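Local coordinates for chromosome replication initiation inhibitor protein (Agrobacterium tumefaciens, PDB 3FD3) that probably acts as a DNA-binding LysR-type transcriptional regulator, represented here by its C-terminal effector-binding (substrate-binding) domain without the DNA-binding helix-turn-helix part, at residues Asp19-Phe24 with Asn195-Thr199; Tyr178-Asn182 with Leu192-Met196; Leu111-Trp115 with Leu167-Leu173. All blocks are in the same frame, centred on the assembly; numbering follows the deposited sequence. Where two conformers were deposited one is given.

Interaction 1 (Asp19-Phe24 with Asn195-Thr199); sequences DAVSKF and NMVGT
Asn195 lies against one turn of helix 17-26, its CB packing on the carbonyl oxygen of Ala20 and its amide spanning Lys23 and Phe24. The two amide ends meet different residues: OD1 sits 3.4 Å from Lys23 CB, while ND2 stands 3.5 Å from Phe24 CA and near the plane of the Phe24 ring, at its edge, with ring and amide planes 56° apart. A water links Asn195 OD1 to Lys23 NZ by two weak hydrogen bonds. Met196, a selenomethionine, follows, and bends at chi2 and chi3, which in one of its two conformers folds SE back to 3.3 Å from Ala20 CB and 4.0 Å from Val21 CG2. The small Ala20 is the point of closest backbone approach, its CA 5.1 Å from that of Met196. The domain has the periplasmic-binding-protein-like fold of LysR effector domains, and helices 17-26 and 190-203 pack together on one of its lobes, crossing at 136° with local axes 8.4 Å apart; Val21 also packs on Met145 of the second subunit. One turn on, Thr199 meets Lys23 tip to tip. The extended lysine donates from NZ to OG1 (2.9 Å), and the same hydroxyl donates to Asn195 O (2.7 Å), which also accepts from Thr199 N on the opposite face of its carbonyl plane. Because OG1 lies beside the backbone N (chi1 -57°), it can serve both partners.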
loop_
_atom_site.group_PDB
_atom_site.type_symbol
_atom_site.label_atom_id
_atom_site.label_comp_id
_atom_site.label_asym_id
_atom_site.label_seq_id
_atom_site.Cartn_x
_atom_site.Cartn_y
_atom_site.Cartn_z
ATOM N N ASP A 19 -6.234 -10.257 7.481
ATOM C CA ASP A 19 -6.495 -11.652 7.823
ATOM C C ASP A 19 -7.327 -11.744 9.100
ATOM O O ASP A 19 -8.249 -12.550 9.178
ATOM C CB ASP A 19 -5.189 -12.436 7.988
ATOM C CG ASP A 19 -5.418 -13.926 8.138
ATOM O OD1 ASP A 19 -6.270 -14.489 7.412
ATOM O OD2 ASP A 19 -4.737 -14.547 8.975
ATOM N N ALA A 20 -7.009 -10.912 10.092
ATOM C CA ALA A 20 -7.779 -10.832 11.323
ATOM C C ALA A 20 -9.157 -10.209 11.120
ATOM O O ALA A 20 -10.165 -10.751 11.560
ATOM C CB ALA A 20 -7.003 -10.005 12.385
ATOM N N VAL A 21 -9.199 -9.070 10.449
ATOM C CA VAL A 21 -10.451 -8.352 10.272
ATOM C C VAL A 21 -11.459 -9.175 9.457
ATOM O O VAL A 21 -12.640 -9.194 9.786
ATOM C CB VAL A 21 -10.219 -7.025 9.589
ATOM C CG1 VAL A 21 -11.578 -6.342 9.292
ATOM C CG2 VAL A 21 -9.356 -6.130 10.507
ATOM N N SER A 22 -10.985 -9.901 8.454
ATOM C CA SER A 22 -11.876 -10.645 7.578
ATOM C C SER A 22 -12.513 -11.824 8.324
ATOM O O SER A 22 -13.648 -12.214 8.034
ATOM C CB SER A 22 -11.190 -11.100 6.290
ATOM O OG SER A 22 -10.158 -12.031 6.535
ATOM N N LYS A 23 -11.793 -12.377 9.291
ATOM C CA LYS A 23 -12.354 -13.457 10.103
ATOM C C LYS A 23 -13.553 -12.902 10.845
ATOM O O LYS A 23 -14.584 -13.567 10.971
ATOM C CB LYS A 23 -11.352 -13.997 11.127
ATOM C CG LYS A 23 -10.164 -14.790 10.554
ATOM C CD LYS A 23 -9.155 -15.156 11.678
ATOM C CE LYS A 23 -7.812 -15.603 11.119
ATOM N NZ LYS A 23 -6.892 -16.072 12.212
ATOM N N PHE A 24 -13.402 -11.696 11.381
ATOM C CA PHE A 24 -14.492 -11.050 12.118
ATOM C C PHE A 24 -15.676 -10.661 11.214
ATOM O O PHE A 24 -16.849 -11.000 11.516
ATOM C CB PHE A 24 -13.990 -9.812 12.867
ATOM C CG PHE A 24 -15.080 -9.071 13.557
ATOM C CD1 PHE A 24 -15.717 -9.640 14.651
ATOM C CD2 PHE A 24 -15.470 -7.822 13.122
ATOM C CE1 PHE A 24 -16.741 -8.975 15.309
ATOM C CE2 PHE A 24 -16.509 -7.148 13.784
ATOM C CZ PHE A 24 -17.128 -7.725 14.861
ATOM N N ASN A 195 -10.364 -12.131 17.299
ATOM C CA ASN A 195 -9.713 -12.363 15.986
ATOM C C ASN A 195 -8.393 -11.617 15.818
ATOM O O ASN A 195 -7.442 -12.158 15.268
ATOM C CB ASN A 195 -10.711 -12.057 14.862
ATOM C CG ASN A 195 -11.747 -13.154 14.708
ATOM O OD1 ASN A 195 -11.387 -14.303 14.551
ATOM N ND2 ASN A 195 -13.013 -12.817 14.805
HETATM N N MSE A 196 -8.298 -10.372 16.303
HETATM C CA MSE A 196 -7.031 -9.639 16.229
HETATM C C MSE A 196 -5.985 -10.349 17.072
HETATM O O MSE A 196 -4.909 -10.727 16.588
HETATM C CB MSE A 196 -7.156 -8.181 16.692
HETATM C CG MSE A 196 -8.271 -7.375 16.057
HETATM SE SE MSE A 196 -8.320 -7.456 14.089
HETATM C CE MSE A 196 -6.702 -6.476 13.831
ATOM N N VAL A 197 -6.306 -10.555 18.350
ATOM C CA VAL A 197 -5.353 -11.205 19.233
ATOM C C VAL A 197 -4.958 -12.604 18.781
ATOM O O VAL A 197 -3.767 -12.943 18.775
ATOM C CB VAL A 197 -5.885 -11.195 20.731
ATOM C CG1 VAL A 197 -4.896 -11.882 21.664
ATOM C CG2 VAL A 197 -6.142 -9.754 21.170
ATOM N N GLY A 198 -5.926 -13.425 18.370
ATOM C CA GLY A 198 -5.648 -14.776 17.911
ATOM C C GLY A 198 -4.801 -14.853 16.645
ATOM O O GLY A 198 -3.914 -15.697 16.516
ATOM N N THR A 199 -5.082 -13.969 15.702
ATOM C CA THR A 199 -4.321 -13.919 14.455
ATOM C C THR A 199 -2.894 -13.450 14.725
ATOM O O THR A 199 -1.935 -14.025 14.196
ATOM C CB THR A 199 -5.018 -12.988 13.423
ATOM O OG1 THR A 199 -6.360 -13.430 13.186
ATOM C CG2 THR A 199 -4.247 -12.945 12.089
HETATM O O HOH W 1 -8.292 -15.730 15.257
#

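Interaction 2 (Tyr178-Asn182 with Leu192-Met196); sequences YWQVN and LTANM
Trp179 extends from strand 165-181 to helix 190-203, its CB directed at the helix and CG anti to the backbone N (chi1 177°). Beyond CG, the pyrrole edge reaches Thr193: CD1 lies 3.8 Å from Thr193 CG2, and NE1 donates a nearly straight hydrogen bond (171°) to Thr193 OG1 at 2.9 Å. The acceptor lies in the indole plane, which together with the packing on both faces would limit rotation of the ring. Farther out, CZ2 comes within 3.9 Å of Leu192 CG, and CH2 touches Leu192 CD2. The six-membered ring carries Met196 CG over one face, a CH-pi contact 3.6 Å from the centroid and 12° off the normal; the selenium stands higher above the same ring, at 4.8 Å, as a more distant Met-aromatic contact. Val181 CG2 lies toward the rim of the opposite face and also approaches Thr193 OG1. The indole thus fills the layer between sheet and helix, where strand and helix run almost antiparallel. Ala53 and Val55 of strand 53-56 and Leu70 of strand 66-79 border it, and helix 17-26 adjoins through Phe24 on Leu192.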
loop_
_atom_site.group_PDB
_atom_site.type_symbol
_atom_site.label_atom_id
_atom_site.label_comp_id
_atom_site.label_asym_id
_atom_site.label_seq_id
_atom_site.Cartn_x
_atom_site.Cartn_y
_atom_site.Cartn_z
ATOM N N TYR A 178 0.339 -3.320 19.734
ATOM C CA TYR A 178 -0.721 -3.321 20.732
ATOM C C TYR A 178 -2.061 -3.100 20.056
ATOM O O TYR A 178 -2.156 -2.443 19.025
ATOM C CB TYR A 178 -0.473 -2.202 21.753
ATOM C CG TYR A 178 0.840 -2.379 22.430
ATOM C CD1 TYR A 178 0.947 -3.147 23.583
ATOM C CD2 TYR A 178 2.004 -1.841 21.888
ATOM C CE1 TYR A 178 2.154 -3.375 24.181
ATOM C CE2 TYR A 178 3.222 -2.061 22.489
ATOM C CZ TYR A 178 3.297 -2.833 23.634
ATOM O OH TYR A 178 4.523 -3.039 24.249
ATOM N N TRP A 179 -3.106 -3.668 20.650
ATOM C CA TRP A 179 -4.474 -3.464 20.225
ATOM C C TRP A 179 -5.144 -2.622 21.309
ATOM O O TRP A 179 -5.231 -3.056 22.487
ATOM C CB TRP A 179 -5.128 -4.818 20.108
ATOM C CG TRP A 179 -6.586 -4.865 19.741
ATOM C CD1 TRP A 179 -7.593 -5.438 20.484
ATOM C CD2 TRP A 179 -7.207 -4.403 18.532
ATOM N NE1 TRP A 179 -8.801 -5.337 19.817
ATOM C CE2 TRP A 179 -8.599 -4.685 18.636
ATOM C CE3 TRP A 179 -6.746 -3.723 17.400
ATOM C CZ2 TRP A 179 -9.515 -4.336 17.635
ATOM C CZ3 TRP A 179 -7.663 -3.395 16.397
ATOM C CH2 TRP A 179 -9.025 -3.724 16.514
ATOM N N GLN A 180 -5.614 -1.436 20.931
ATOM C CA GLN A 180 -6.227 -0.467 21.853
ATOM C C GLN A 180 -7.684 -0.361 21.445
ATOM O O GLN A 180 -7.975 -0.263 20.261
ATOM C CB GLN A 180 -5.536 0.893 21.816
ATOM C CG GLN A 180 -4.096 0.878 22.333
ATOM C CD GLN A 180 -3.695 2.089 23.181
ATOM O OE1 GLN A 180 -4.532 2.737 23.815
ATOM N NE2 GLN A 180 -2.390 2.383 23.209
ATOM N N VAL A 181 -8.608 -0.486 22.399
ATOM C CA VAL A 181 -10.038 -0.453 22.098
ATOM C C VAL A 181 -10.739 0.483 23.052
ATOM O O VAL A 181 -10.501 0.447 24.264
ATOM C CB VAL A 181 -10.703 -1.845 22.230
ATOM C CG1 VAL A 181 -12.170 -1.774 21.810
ATOM C CG2 VAL A 181 -9.906 -2.898 21.404
ATOM N N ASN A 182 -11.592 1.345 22.505
ATOM C CA ASN A 182 -12.443 2.213 23.321
ATOM C C ASN A 182 -13.217 1.356 24.319
ATOM O O ASN A 182 -13.906 0.410 23.932
ATOM C CB ASN A 182 -13.399 2.953 22.394
ATOM C CG ASN A 182 -14.295 3.903 23.103
ATOM O OD1 ASN A 182 -15.061 3.508 24.006
ATOM N ND2 ASN A 182 -14.254 5.180 22.691
ATOM N N LEU A 192 -14.175 -9.129 17.451
ATOM C CA LEU A 192 -13.122 -8.508 16.670
ATOM C C LEU A 192 -11.803 -8.668 17.397
ATOM O O LEU A 192 -10.800 -9.112 16.827
ATOM C CB LEU A 192 -13.418 -7.033 16.470
ATOM C CG LEU A 192 -12.398 -6.209 15.700
ATOM C CD1 LEU A 192 -12.070 -6.869 14.302
ATOM C CD2 LEU A 192 -12.868 -4.779 15.536
ATOM N N THR A 193 -11.805 -8.290 18.672
ATOM C CA THR A 193 -10.645 -8.455 19.523
ATOM C C THR A 193 -10.131 -9.867 19.550
ATOM O O THR A 193 -8.919 -10.063 19.431
ATOM C CB THR A 193 -10.938 -7.953 20.964
ATOM O OG1 THR A 193 -11.169 -6.554 20.857
ATOM C CG2 THR A 193 -9.771 -8.187 21.882
ATOM N N ALA A 194 -11.014 -10.854 19.685
ATOM C CA ALA A 194 -10.582 -12.236 19.708
ATOM C C ALA A 194 -9.826 -12.574 18.424
ATOM O O ALA A 194 -8.812 -13.244 18.458
ATOM C CB ALA A 194 -11.796 -13.200 19.864
ATOM N N ASN A 195 -10.364 -12.131 17.299
ATOM C CA ASN A 195 -9.713 -12.363 15.986
ATOM C C ASN A 195 -8.393 -11.617 15.818
ATOM O O ASN A 195 -7.442 -12.158 15.268
ATOM C CB ASN A 195 -10.711 -12.057 14.862
ATOM C CG ASN A 195 -11.747 -13.154 14.708
ATOM O OD1 ASN A 195 -11.387 -14.303 14.551
ATOM N ND2 ASN A 195 -13.013 -12.817 14.805
HETATM N N MSE A 196 -8.298 -10.372 16.303
HETATM C CA MSE A 196 -7.031 -9.639 16.229
HETATM C C MSE A 196 -5.985 -10.349 17.072
HETATM O O MSE A 196 -4.909 -10.727 16.588
HETATM C CB MSE A 196 -7.156 -8.181 16.692
HETATM C CG MSE A 196 -8.271 -7.375 16.057
HETATM SE SE MSE A 196 -8.320 -7.456 14.089
HETATM C CE MSE A 196 -6.702 -6.476 13.831
#

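Interaction 3 (Leu111-Trp115 with Leu167-Leu173); sequences LQASW and LMPGTPL
Trp115 presents the edge of its indole to the turn that breaks strand 165-181, while Leu173 lies against the first turn of helix 111-120. A chi1 of 179° sets the ring beside the carbonyl carbon, carrying the indole away from the helix with its NE1 pointing at Thr171. Thr171 OG1 accepts the N-H at 2.9 Å with an angle of 154°, from a place close to the ring plane; Thr171 O, in the same plane, takes a second, weak bond at 3.1 Å. Along the benzo edge, CZ2 lies 3.9 Å from CB of Met168, a selenomethionine, also near the plane. Leu167 approaches obliquely, its CB 3.7 Å from Trp115 CH2 and CD2 beside CZ3 and CH2, and the Trp147 ring meets the same indole with planes about 55° apart. At the other end Leu173 divides its two methyls. CD1 packs against the helix backbone, 3.3 Å from Leu111 O, and against the CB atoms of Ser114 and Trp115, whereas CD2 meets Leu111 CD2 at 3.8 Å where the two side chains cross at about a right angle. Leu149 of strand 148-151, a residue known to take part in a calcium site of this protein, touches Leu111, Trp115 and Leu173, joining helix, turn and sheet; a bound calcium ion lies about 4 Å from the Leu111 side chain. The buried indole N-H is thus held by the Thr171 hydroxyl and, weakly, by Thr171 O, amid apolar contacts from Leu167, Met168 and Leu173.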
loop_
_atom_site.group_PDB
_atom_site.type_symbol
_atom_site.label_atom_id
_atom_site.label_comp_id
_atom_site.label_asym_id
_atom_site.label_seq_id
_atom_site.Cartn_x
_atom_site.Cartn_y
_atom_site.Cartn_z
ATOM N N LEU A 111 13.088 3.729 11.499
ATOM C CA LEU A 111 13.590 2.344 11.487
ATOM C C LEU A 111 14.988 2.158 10.881
ATOM O O LEU A 111 15.800 1.391 11.398
ATOM C CB LEU A 111 12.586 1.394 10.805
ATOM C CG LEU A 111 11.179 1.306 11.403
ATOM C CD1 LEU A 111 10.449 0.089 10.796
ATOM C CD2 LEU A 111 11.160 1.257 12.938
ATOM N N GLN A 112 15.282 2.839 9.783
ATOM C CA GLN A 112 16.599 2.703 9.179
ATOM C C GLN A 112 17.639 3.319 10.117
ATOM O O GLN A 112 18.702 2.745 10.317
ATOM C CB GLN A 112 16.675 3.413 7.833
ATOM C CG GLN A 112 15.966 2.671 6.705
ATOM C CD GLN A 112 14.457 2.621 6.849
ATOM O OE1 GLN A 112 13.848 1.574 6.642
ATOM N NE2 GLN A 112 13.843 3.764 7.147
ATOM N N ALA A 113 17.315 4.480 10.677
ATOM C CA ALA A 113 18.220 5.183 11.600
ATOM C C ALA A 113 18.502 4.321 12.829
ATOM O O ALA A 113 19.646 4.187 13.287
ATOM C CB ALA A 113 17.627 6.531 12.021
ATOM N N SER A 114 17.445 3.728 13.363
ATOM C CA SER A 114 17.553 2.860 14.520
ATOM C C SER A 114 18.403 1.619 14.208
ATOM O O SER A 114 19.280 1.254 14.983
ATOM C CB SER A 114 16.161 2.428 14.983
ATOM O OG SER A 114 16.314 1.656 16.148
ATOM N N TRP A 115 18.144 0.997 13.066
ATOM C CA TRP A 115 18.911 -0.167 12.629
ATOM C C TRP A 115 20.395 0.169 12.509
ATOM O O TRP A 115 21.240 -0.560 13.017
ATOM C CB TRP A 115 18.372 -0.736 11.301
ATOM C CG TRP A 115 19.172 -1.904 10.855
ATOM C CD1 TRP A 115 19.026 -3.203 11.267
ATOM C CD2 TRP A 115 20.284 -1.886 9.977
ATOM N NE1 TRP A 115 19.977 -3.998 10.685
ATOM C CE2 TRP A 115 20.766 -3.211 9.885
ATOM C CE3 TRP A 115 20.944 -0.873 9.260
ATOM C CZ2 TRP A 115 21.863 -3.553 9.099
ATOM C CZ3 TRP A 115 22.028 -1.217 8.483
ATOM C CH2 TRP A 115 22.491 -2.544 8.426
ATOM N N LEU A 167 21.494 -6.894 5.004
ATOM C CA LEU A 167 22.742 -6.115 5.069
ATOM C C LEU A 167 23.716 -6.682 6.082
ATOM O O LEU A 167 24.930 -6.773 5.811
ATOM C CB LEU A 167 22.467 -4.652 5.375
ATOM C CG LEU A 167 22.117 -3.774 4.159
ATOM C CD1 LEU A 167 20.835 -4.215 3.420
ATOM C CD2 LEU A 167 21.995 -2.345 4.576
HETATM N N MSE A 168 23.191 -7.053 7.246
HETATM C CA MSE A 168 23.990 -7.644 8.300
HETATM C C MSE A 168 23.140 -8.738 8.924
HETATM O O MSE A 168 22.257 -8.449 9.728
HETATM C CB MSE A 168 24.378 -6.589 9.335
HETATM C CG MSE A 168 25.395 -7.060 10.347
HETATM SE SE MSE A 168 26.378 -5.574 11.147
HETATM C CE MSE A 168 27.202 -4.911 9.505
ATOM N N PRO A 169 23.370 -9.996 8.517
ATOM C CA PRO A 169 22.606 -11.105 9.079
ATOM C C PRO A 169 22.535 -11.059 10.599
ATOM O O PRO A 169 23.530 -10.746 11.256
ATOM C CB PRO A 169 23.379 -12.334 8.600
ATOM C CG PRO A 169 23.983 -11.913 7.323
ATOM C CD PRO A 169 24.333 -10.459 7.502
ATOM N N GLY A 170 21.359 -11.330 11.154
ATOM C CA GLY A 170 21.229 -11.455 12.585
ATOM C C GLY A 170 21.083 -10.113 13.258
ATOM O O GLY A 170 21.392 -9.994 14.431
ATOM N N THR A 171 20.577 -9.108 12.532
ATOM C CA THR A 171 20.369 -7.778 13.117
ATOM C C THR A 171 18.915 -7.301 12.941
ATOM O O THR A 171 18.675 -6.192 12.448
ATOM C CB THR A 171 21.331 -6.740 12.516
ATOM O OG1 THR A 171 21.139 -6.666 11.098
ATOM C CG2 THR A 171 22.783 -7.116 12.855
ATOM N N PRO A 172 17.946 -8.125 13.375
ATOM C CA PRO A 172 16.560 -7.693 13.201
ATOM C C PRO A 172 16.203 -6.515 14.087
ATOM O O PRO A 172 16.873 -6.252 15.108
ATOM C CB PRO A 172 15.749 -8.928 13.612
ATOM C CG PRO A 172 16.626 -9.658 14.546
ATOM C CD PRO A 172 18.027 -9.448 14.016
ATOM N N LEU A 173 15.138 -5.821 13.706
ATOM C CA LEU A 173 14.576 -4.718 14.468
ATOM C C LEU A 173 13.156 -5.130 14.820
ATOM O O LEU A 173 12.338 -5.393 13.923
ATOM C CB LEU A 173 14.570 -3.450 13.615
ATOM C CG LEU A 173 14.312 -2.104 14.286
ATOM C CD1 LEU A 173 14.973 -0.958 13.489
ATOM C CD2 LEU A 173 12.815 -1.861 14.432
#

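In the fold
From the N terminus, helix 17-26 meets helix 190-203 late in the chain, so interaction 1 closes a loop spanning most of the domain. Interaction 3 lies wholly within that loop, bringing helix 111-120 against the start of strand 165-181. The same strand then continues to residues 178-182, and the short loop closed by interaction 2 follows in series; ending on the same helix as interaction 1, it too falls within the span of that contact. Interactions 1 and 2 share Asn195 and Met196 and touch through Phe24 and Leu192, with centres about 9 Å apart. Interaction 3 is on the opposite side of the chain's centre, about 29 Å from either centre, and strand 165-181 connects it with interaction 2.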